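Long-range contacts in ribonucleoside-diphosphate reductase (Sulfolobus acidocaldarius DSM 639, PDB 6QRZ), which is an R2-like ligand-binding oxidase with a manganese/iron cofactor in a ferritin-like helical fold, related to ribonucleotide reductase small subunits: residues Phe64-Glu69 with Ile213-Ser218; Ala127-Ala132 with Asn222-Asp227; Ser167-Leu172 with Ala182-Thr187. All coordinates share one frame; numbering follows the deposited sequence.

Contact 1: residues Phe64-Glu69 with Ile213-Ser218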
loop_
_atom_site.group_PDB
_atom_site.type_symbol
_atom_site.label_atom_id
_atom_site.label_comp_id
_atom_site.label_asym_id
_atom_site.label_seq_id
_atom_site.Cartn_x
_atom_site.Cartn_y
_atom_site.Cartn_z
ATOM N N PHE A 64 -17.715 -16.912 7.800
ATOM C CA PHE A 64 -18.903 -16.737 6.974
ATOM C C PHE A 64 -19.754 -18.001 6.913
ATOM O O PHE A 64 -20.567 -18.152 5.996
ATOM C CB PHE A 64 -18.510 -16.304 5.560
ATOM C CG PHE A 64 -17.811 -14.975 5.497
ATOM C CD1 PHE A 64 -18.529 -13.812 5.278
ATOM C CD2 PHE A 64 -16.437 -14.891 5.640
ATOM C CE1 PHE A 64 -17.891 -12.587 5.216
ATOM C CE2 PHE A 64 -15.792 -13.668 5.578
ATOM C CZ PHE A 64 -16.521 -12.515 5.364
ATOM N N SER A 65 -19.584 -18.914 7.873
ATOM C CA SER A 65 -20.269 -20.200 7.808
ATOM C C SER A 65 -21.757 -20.092 8.118
ATOM O O SER A 65 -22.520 -20.985 7.730
ATOM C CB SER A 65 -19.609 -21.197 8.762
ATOM O OG SER A 65 -19.644 -20.728 10.099
ATOM N N LYS A 66 -22.189 -19.035 8.807
ATOM C CA LYS A 66 -23.602 -18.840 9.102
ATOM C C LYS A 66 -24.270 -17.828 8.178
ATOM O O LYS A 66 -25.504 -17.776 8.131
ATOM C CB LYS A 66 -23.789 -18.408 10.565
ATOM C CG LYS A 66 -25.191 -18.660 11.111
ATOM C CD LYS A 66 -25.262 -18.478 12.620
ATOM C CE LYS A 66 -25.097 -17.024 13.019
ATOM N NZ LYS A 66 -25.219 -16.830 14.492
ATOM N N ASP A 67 -23.492 -17.030 7.443
ATOM C CA ASP A 67 -24.084 -16.097 6.489
ATOM C C ASP A 67 -24.772 -16.836 5.350
ATOM O O ASP A 67 -25.823 -16.403 4.865
ATOM C CB ASP A 67 -23.016 -15.152 5.940
ATOM C CG ASP A 67 -22.321 -14.364 7.027
ATOM O OD1 ASP A 67 -22.971 -14.044 8.040
ATOM O OD2 ASP A 67 -21.120 -14.067 6.867
ATOM N N LYS A 68 -24.190 -17.954 4.907
ATOM C CA LYS A 68 -24.807 -18.737 3.842
ATOM C C LYS A 68 -26.140 -19.331 4.282
ATOM O O LYS A 68 -27.013 -19.579 3.443
ATOM C CB LYS A 68 -23.853 -19.840 3.382
ATOM C CG LYS A 68 -23.500 -20.850 4.462
ATOM C CD LYS A 68 -22.467 -21.854 3.973
ATOM C CE LYS A 68 -21.124 -21.189 3.720
ATOM N NZ LYS A 68 -20.079 -22.178 3.334
ATOM N N GLU A 69 -26.315 -19.560 5.585
ATOM C CA GLU A 69 -27.599 -20.034 6.088
ATOM C C GLU A 69 -28.623 -18.906 6.137
ATOM O O GLU A 69 -29.803 -19.122 5.839
ATOM C CB GLU A 69 -27.424 -20.660 7.471
ATOM C CG GLU A 69 -26.540 -21.898 7.484
ATOM C CD GLU A 69 -26.301 -22.431 8.884
ATOM O OE1 GLU A 69 -26.673 -21.742 9.857
ATOM O OE2 GLU A 69 -25.742 -23.541 9.012
ATOM N N ILE A 213 -29.382 -10.790 10.811
ATOM C CA ILE A 213 -28.850 -11.632 9.750
ATOM C C ILE A 213 -27.443 -11.168 9.400
ATOM O O ILE A 213 -27.027 -10.055 9.731
ATOM C CB ILE A 213 -29.740 -11.621 8.488
ATOM C CG1 ILE A 213 -29.882 -10.193 7.955
ATOM C CG2 ILE A 213 -31.100 -12.232 8.782
ATOM C CD1 ILE A 213 -30.628 -10.101 6.645
ATOM N N MET A 214 -26.711 -12.049 8.713
ATOM C CA MET A 214 -25.360 -11.804 8.219
ATOM C C MET A 214 -24.426 -11.335 9.329
ATOM O O MET A 214 -23.960 -10.188 9.298
ATOM C CB MET A 214 -25.386 -10.772 7.089
ATOM C CG MET A 214 -26.278 -11.151 5.919
ATOM S SD MET A 214 -25.723 -12.644 5.075
ATOM C CE MET A 214 -26.979 -12.799 3.806
ATOM N N PRO A 215 -24.122 -12.178 10.322
ATOM C CA PRO A 215 -23.164 -11.745 11.352
ATOM C C PRO A 215 -21.742 -11.636 10.834
ATOM O O PRO A 215 -20.997 -10.750 11.271
ATOM C CB PRO A 215 -23.301 -12.829 12.429
ATOM C CG PRO A 215 -23.755 -14.031 11.682
ATOM C CD PRO A 215 -24.665 -13.518 10.604
ATOM N N GLY A 216 -21.342 -12.515 9.913
ATOM C CA GLY A 216 -20.000 -12.433 9.362
ATOM C C GLY A 216 -19.777 -11.164 8.561
ATOM O O GLY A 216 -18.735 -10.515 8.688
ATOM N N LEU A 217 -20.750 -10.793 7.724
ATOM C CA LEU A 217 -20.651 -9.524 7.013
ATOM C C LEU A 217 -20.784 -8.345 7.967
ATOM O O LEU A 217 -20.203 -7.282 7.719
ATOM C CB LEU A 217 -21.713 -9.447 5.916
ATOM C CG LEU A 217 -21.615 -8.241 4.980
ATOM C CD1 LEU A 217 -20.293 -8.249 4.228
ATOM C CD2 LEU A 217 -22.786 -8.206 4.011
ATOM N N SER A 218 -21.539 -8.509 9.058
ATOM C CA SER A 218 -21.613 -7.456 10.067
ATOM C C SER A 218 -20.252 -7.217 10.705
ATOM O O SER A 218 -19.856 -6.067 10.928
ATOM C CB SER A 218 -22.650 -7.818 11.130
ATOM O OG SER A 218 -23.938 -7.965 10.559
#
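The carboxylate of Asp67 and the ring of Phe64 lie side by side against the first turn of helix 215-245. The ring meets the backbone obliquely: CE1 of Phe64 comes 4.1 Å from the carbonyl carbon of Gly216. Across the carboxylate, OD1 of Asp67 takes the amide of Gly216, N to OD1 2.9 Å with an N-H...O angle of 147°, on its syn lone pair, the side of the other oxygen. OD1 also lies close to the Pro215 ring, 3.1 Å from its CD, where the Pro215 N has no hydrogen to give. OD2 settles over the backbone of Gly216, whose lack of a side chain lets the carboxylate come so near. Met214 sits at the N-cap position of this helix, and the Asp67 carboxylate faces the first turn, where the helix end would probably favour its negative charge. Asp67 sets CG anti to the carbonyl carbon (chi1 -58°), which swings the carboxylate across to Gly216. Its CB packs separately on the Met214 sulfur, SD to CB 3.8 Å. Farther out, the Lys66 chain, bent at chi3 (69°), crosses Pro215 at about a right angle and lays CE 3.5 Å from the Pro215 CG. Phe136 of helix 113-139 also touches the side chains of Asp67, Met214 and Leu217.

Contact 2: residues Ala127-Ala132 with Asn222-Asp227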
loop_
_atom_site.group_PDB
_atom_site.type_symbol
_atom_site.label_atom_id
_atom_site.label_comp_id
_atom_site.label_asym_id
_atom_site.label_seq_id
_atom_site.Cartn_x
_atom_site.Cartn_y
_atom_site.Cartn_z
ATOM N N ALA A 127 -7.641 -2.292 -0.580
ATOM C CA ALA A 127 -7.485 -3.597 -1.212
ATOM C C ALA A 127 -7.923 -4.719 -0.282
ATOM O O ALA A 127 -8.418 -5.753 -0.745
ATOM C CB ALA A 127 -6.035 -3.802 -1.652
ATOM N N LYS A 128 -7.750 -4.534 1.029
ATOM C CA LYS A 128 -8.254 -5.512 1.986
ATOM C C LYS A 128 -9.777 -5.493 2.050
ATOM O O LYS A 128 -10.396 -6.521 2.347
ATOM C CB LYS A 128 -7.643 -5.251 3.365
ATOM C CG LYS A 128 -7.960 -6.304 4.413
ATOM C CD LYS A 128 -6.952 -6.270 5.553
ATOM C CE LYS A 128 -6.815 -4.873 6.143
ATOM N NZ LYS A 128 -8.090 -4.383 6.733
ATOM N N HIS A 129 -10.395 -4.341 1.771
ATOM C CA HIS A 129 -11.851 -4.288 1.683
ATOM C C HIS A 129 -12.353 -5.005 0.436
ATOM O O HIS A 129 -13.348 -5.735 0.490
ATOM C CB HIS A 129 -12.332 -2.838 1.686
ATOM C CG HIS A 129 -12.041 -2.102 2.957
ATOM N ND1 HIS A 129 -12.088 -0.729 3.048
ATOM C CD2 HIS A 129 -11.698 -2.549 4.188
ATOM C CE1 HIS A 129 -11.788 -0.360 4.279
ATOM N NE2 HIS A 129 -11.547 -1.445 4.992
ATOM N N ALA A 130 -11.679 -4.801 -0.701
ATOM C CA ALA A 130 -12.060 -5.500 -1.924
ATOM C C ALA A 130 -11.928 -7.008 -1.767
ATOM O O ALA A 130 -12.669 -7.765 -2.404
ATOM C CB ALA A 130 -11.211 -5.012 -3.098
ATOM N N GLU A 131 -10.996 -7.460 -0.927
ATOM C CA GLU A 131 -10.884 -8.886 -0.654
ATOM C C GLU A 131 -12.041 -9.376 0.208
ATOM O O GLU A 131 -12.603 -10.445 -0.049
ATOM C CB GLU A 131 -9.551 -9.188 0.026
ATOM C CG GLU A 131 -9.414 -10.626 0.488
ATOM C CD GLU A 131 -8.173 -10.856 1.321
ATOM O OE1 GLU A 131 -7.736 -9.913 2.014
ATOM O OE2 GLU A 131 -7.631 -11.981 1.280
ATOM N N ALA A 132 -12.414 -8.598 1.228
ATOM C CA ALA A 132 -13.451 -9.037 2.157
ATOM C C ALA A 132 -14.793 -9.217 1.456
ATOM O O ALA A 132 -15.499 -10.203 1.699
ATOM C CB ALA A 132 -13.577 -8.043 3.309
ATOM N N ASN A 222 -18.369 -3.625 10.154
ATOM C CA ASN A 222 -17.895 -2.889 11.322
ATOM C C ASN A 222 -16.384 -2.700 11.293
ATOM O O ASN A 222 -15.872 -1.715 11.837
ATOM C CB ASN A 222 -18.314 -3.607 12.606
ATOM C CG ASN A 222 -19.787 -3.432 12.916
ATOM O OD1 ASN A 222 -20.368 -2.376 12.661
ATOM N ND2 ASN A 222 -20.403 -4.471 13.469
ATOM N N LEU A 223 -15.658 -3.626 10.666
ATOM C CA LEU A 223 -14.221 -3.458 10.505
ATOM C C LEU A 223 -13.882 -2.591 9.299
ATOM O O LEU A 223 -12.857 -1.900 9.307
ATOM C CB LEU A 223 -13.544 -4.824 10.388
ATOM C CG LEU A 223 -13.558 -5.685 11.655
ATOM C CD1 LEU A 223 -13.068 -7.095 11.359
ATOM C CD2 LEU A 223 -12.725 -5.045 12.754
ATOM N N ILE A 224 -14.722 -2.607 8.263
ATOM C CA ILE A 224 -14.502 -1.730 7.118
ATOM C C ILE A 224 -14.920 -0.302 7.447
ATOM O O ILE A 224 -14.229 0.657 7.085
ATOM C CB ILE A 224 -15.239 -2.273 5.879
ATOM C CG1 ILE A 224 -14.631 -3.605 5.439
ATOM C CG2 ILE A 224 -15.187 -1.269 4.738
ATOM C CD1 ILE A 224 -15.270 -4.189 4.204
ATOM N N ALA A 225 -16.051 -0.136 8.141
ATOM C CA ALA A 225 -16.473 1.198 8.556
ATOM C C ALA A 225 -15.485 1.816 9.536
ATOM O O ALA A 225 -15.323 3.041 9.562
ATOM C CB ALA A 225 -17.871 1.143 9.174
ATOM N N THR A 226 -14.822 0.990 10.346
ATOM C CA THR A 226 -13.774 1.501 11.224
ATOM C C THR A 226 -12.582 1.999 10.416
ATOM O O THR A 226 -11.953 3.001 10.779
ATOM C CB THR A 226 -13.339 0.420 12.213
ATOM O OG1 THR A 226 -14.480 -0.044 12.947
ATOM C CG2 THR A 226 -12.308 0.966 13.190
ATOM N N ASP A 227 -12.259 1.316 9.316
ATOM C CA ASP A 227 -11.182 1.784 8.451
ATOM C C ASP A 227 -11.559 3.089 7.761
ATOM O O ASP A 227 -10.725 3.994 7.633
ATOM C CB ASP A 227 -10.829 0.715 7.418
ATOM C CG ASP A 227 -10.232 -0.530 8.046
ATOM O OD1 ASP A 227 -9.628 -0.419 9.135
ATOM O OD2 ASP A 227 -10.362 -1.622 7.450
#
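His129, a ligand of the manganese ion on helix 113-139, is braced by Ile224 and Asp227 of helix 215-245 in the wall of the dinuclear metal site. Segments 127-132 and 222-227 run nearly antiparallel, their axes 10.9 Å apart at closest. The ring donates from NE2 to OD2 of Asp227 over 2.7 Å, at an N-H...O angle of 162°. OD2 accepts on its anti lone pair and lies close to the ring plane; imidazole and carboxylate are nearly coplanar, 17° apart. One face of the imidazole is covered by Ile224, whose CG2 stands 3.5 Å from the ring centroid in a CH-pi contact. Ile224 holds CG1 anti to its carbonyl carbon (chi1 -66°), which puts CG2 over the ring centre and CG1 3.4 Å from CD2 of His129. In this ferritin-like R2 fold the carboxylate is thus a second-shell group that fixes the rotation of a first-shell histidine. An alanine in place of His129 would remove a manganese ligand and would probably leave OD2 of Asp227 without its imidazole donor and Ile224 facing a gap. Asp227 has further partners: OD1 forms a salt bridge with Arg230, and OD2 also accepts from Trp57. The bent chain of Lys128 adds a long salt bridge, NZ to Asp227 OD2 3.6 Å, while its charge also faces the Trp57 ring in a cation-pi contact.

Contact 3: residues Ser167-Leu172 with Ala182-Thr187; sequences SVMWKL and AVAVTT
Val168 and Ala184 bring their backbones to within 5.0 Å, CA to CA, where segment 167-172 passes helix 178-190. Such an approach suits the single methyl of Ala184, which points toward segment 167-172. Three groups gather round that CB: the backbone O of Val168, the sulfur of Met169 at 3.6 Å (SD to CB), and CD1 of Leu172 at 3.8 Å from the same CB. Met169 gets there by folding back on itself, bent at chi2 (-53°) and chi3 (-65°), so that SD rather than the terminal methyl does the touching. Val168 splits its two methyls between neighbours one turn apart. CG1 meets CG1 of Val183 at 3.6 Å, the two side chains crossing at about a right angle, whereas CG2 meets Thr187 tip to tip, 3.5 Å from its CB. The contact across the segments is thus apolar. Helix 247-261 reaches the side chains of Val183 and Thr187, and helix 100-109 those of Met169 and Leu172. This is the packing of helices 155-169 and 178-190, close in sequence, with the weakly bonded turn at 171-172 between them in the chain and sharing in the contact, within the all-helical ferritin-like fold of the R2 family.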
loop_
_atom_site.group_PDB
_atom_site.type_symbol
_atom_site.label_atom_id
_atom_site.label_comp_id
_atom_site.label_asym_id
_atom_site.label_seq_id
_atom_site.Cartn_x
_atom_site.Cartn_y
_atom_site.Cartn_z
ATOM N N SER A 167 -10.859 10.166 -14.173
ATOM C CA SER A 167 -10.437 11.422 -14.783
ATOM C C SER A 167 -9.754 12.328 -13.767
ATOM O O SER A 167 -8.697 12.903 -14.048
ATOM C CB SER A 167 -11.637 12.132 -15.413
ATOM O OG SER A 167 -12.235 11.333 -16.418
ATOM N N VAL A 168 -10.337 12.460 -12.575
ATOM C CA VAL A 168 -9.820 13.413 -11.599
ATOM C C VAL A 168 -8.555 12.887 -10.932
ATOM O O VAL A 168 -7.628 13.653 -10.650
ATOM C CB VAL A 168 -10.910 13.758 -10.568
ATOM C CG1 VAL A 168 -12.093 14.417 -11.255
ATOM C CG2 VAL A 168 -11.357 12.510 -9.827
ATOM N N MET A 169 -8.487 11.580 -10.669
ATOM C CA MET A 169 -7.300 11.020 -10.032
ATOM C C MET A 169 -6.127 10.997 -11.003
ATOM O O MET A 169 -5.061 11.554 -10.721
ATOM C CB MET A 169 -7.593 9.613 -9.502
ATOM C CG MET A 169 -8.690 9.552 -8.453
ATOM S SD MET A 169 -8.427 10.666 -7.062
ATOM C CE MET A 169 -6.954 9.965 -6.326
ATOM N N TRP A 170 -6.312 10.371 -12.166
ATOM C CA TRP A 170 -5.238 10.282 -13.147
ATOM C C TRP A 170 -4.955 11.605 -13.846
ATOM O O TRP A 170 -4.057 11.652 -14.694
ATOM C CB TRP A 170 -5.559 9.195 -14.174
ATOM C CG TRP A 170 -5.514 7.820 -13.583
ATOM C CD1 TRP A 170 -6.571 7.088 -13.125
ATOM C CD2 TRP A 170 -4.346 7.019 -13.368
ATOM N NE1 TRP A 170 -6.133 5.876 -12.644
ATOM C CE2 TRP A 170 -4.772 5.810 -12.782
ATOM C CE3 TRP A 170 -2.982 7.204 -13.618
ATOM C CZ2 TRP A 170 -3.883 4.791 -12.443
ATOM C CZ3 TRP A 170 -2.101 6.192 -13.278
ATOM C CH2 TRP A 170 -2.555 5.001 -12.698
ATOM N N LYS A 171 -5.690 12.673 -13.521
ATOM C CA LYS A 171 -5.268 14.007 -13.928
ATOM C C LYS A 171 -4.092 14.497 -13.095
ATOM O O LYS A 171 -3.364 15.394 -13.533
ATOM C CB LYS A 171 -6.436 14.989 -13.816
ATOM C CG LYS A 171 -6.244 16.293 -14.573
ATOM C CD LYS A 171 -7.469 17.185 -14.438
ATOM C CE LYS A 171 -7.291 18.497 -15.188
ATOM N NZ LYS A 171 -8.445 19.415 -14.976
ATOM N N LEU A 172 -3.892 13.922 -11.905
ATOM C CA LEU A 172 -2.720 14.253 -11.104
ATOM C C LEU A 172 -1.441 13.733 -11.745
ATOM O O LEU A 172 -0.365 14.302 -11.524
ATOM C CB LEU A 172 -2.869 13.680 -9.695
ATOM C CG LEU A 172 -4.079 14.127 -8.878
ATOM C CD1 LEU A 172 -4.148 13.360 -7.567
ATOM C CD2 LEU A 172 -4.012 15.617 -8.622
ATOM N N ALA A 182 -7.369 18.979 -4.932
ATOM C CA ALA A 182 -8.673 19.228 -4.326
ATOM C C ALA A 182 -9.780 18.544 -5.115
ATOM O O ALA A 182 -10.647 17.875 -4.540
ATOM C CB ALA A 182 -8.926 20.732 -4.232
ATOM N N VAL A 183 -9.765 18.701 -6.441
ATOM C CA VAL A 183 -10.738 18.018 -7.289
ATOM C C VAL A 183 -10.621 16.509 -7.131
ATOM O O VAL A 183 -11.626 15.789 -7.182
ATOM C CB VAL A 183 -10.553 18.459 -8.755
ATOM C CG1 VAL A 183 -11.415 17.624 -9.684
ATOM C CG2 VAL A 183 -10.888 19.934 -8.909
ATOM N N ALA A 184 -9.405 16.006 -6.912
ATOM C CA ALA A 184 -9.216 14.570 -6.744
ATOM C C ALA A 184 -9.766 14.094 -5.404
ATOM O O ALA A 184 -10.547 13.138 -5.350
ATOM C CB ALA A 184 -7.735 14.214 -6.875
ATOM N N VAL A 185 -9.375 14.755 -4.311
ATOM C CA VAL A 185 -9.755 14.288 -2.980
ATOM C C VAL A 185 -11.259 14.418 -2.767
ATOM O O VAL A 185 -11.884 13.561 -2.129
ATOM C CB VAL A 185 -8.955 15.048 -1.904
ATOM C CG1 VAL A 185 -9.407 14.641 -0.511
ATOM C CG2 VAL A 185 -7.467 14.785 -2.072
ATOM N N THR A 186 -11.869 15.484 -3.295
ATOM C CA THR A 186 -13.316 15.642 -3.172
ATOM C C THR A 186 -14.056 14.516 -3.883
ATOM O O THR A 186 -15.047 13.988 -3.365
ATOM C CB THR A 186 -13.751 16.999 -3.725
ATOM O OG1 THR A 186 -13.204 17.180 -5.038
ATOM C CG2 THR A 186 -13.276 18.125 -2.822
ATOM N N THR A 187 -13.587 14.133 -5.069
ATOM C CA THR A 187 -14.170 13.035 -5.830
ATOM C C THR A 187 -13.786 11.668 -5.279
ATOM O O THR A 187 -14.150 10.648 -5.872
ATOM C CB THR A 187 -13.738 13.138 -7.298
ATOM O OG1 THR A 187 -13.649 14.517 -7.674
ATOM C CG2 THR A 187 -14.729 12.442 -8.221
#

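Contacts 1 and 2 both use helix 215-245, and their centres lie about 16 Å apart on the same side of the chain's centre; contact 3 sits on the opposite side, about 36 Å from contact 1 and about 23 Å from contact 2, between centres. Contact 1 is partly buried and joins a loop and short helix to a helix start, with a carboxylate accepting a backbone amide hydrogen. Contact 2 is fully buried near the middle of the chain, where a carboxylate and an aliphatic side chain hold a metal-binding histidine. Contact 3 is also largely buried but apolar, and joins stretches close in sequence, whereas the other two bring together distant ones.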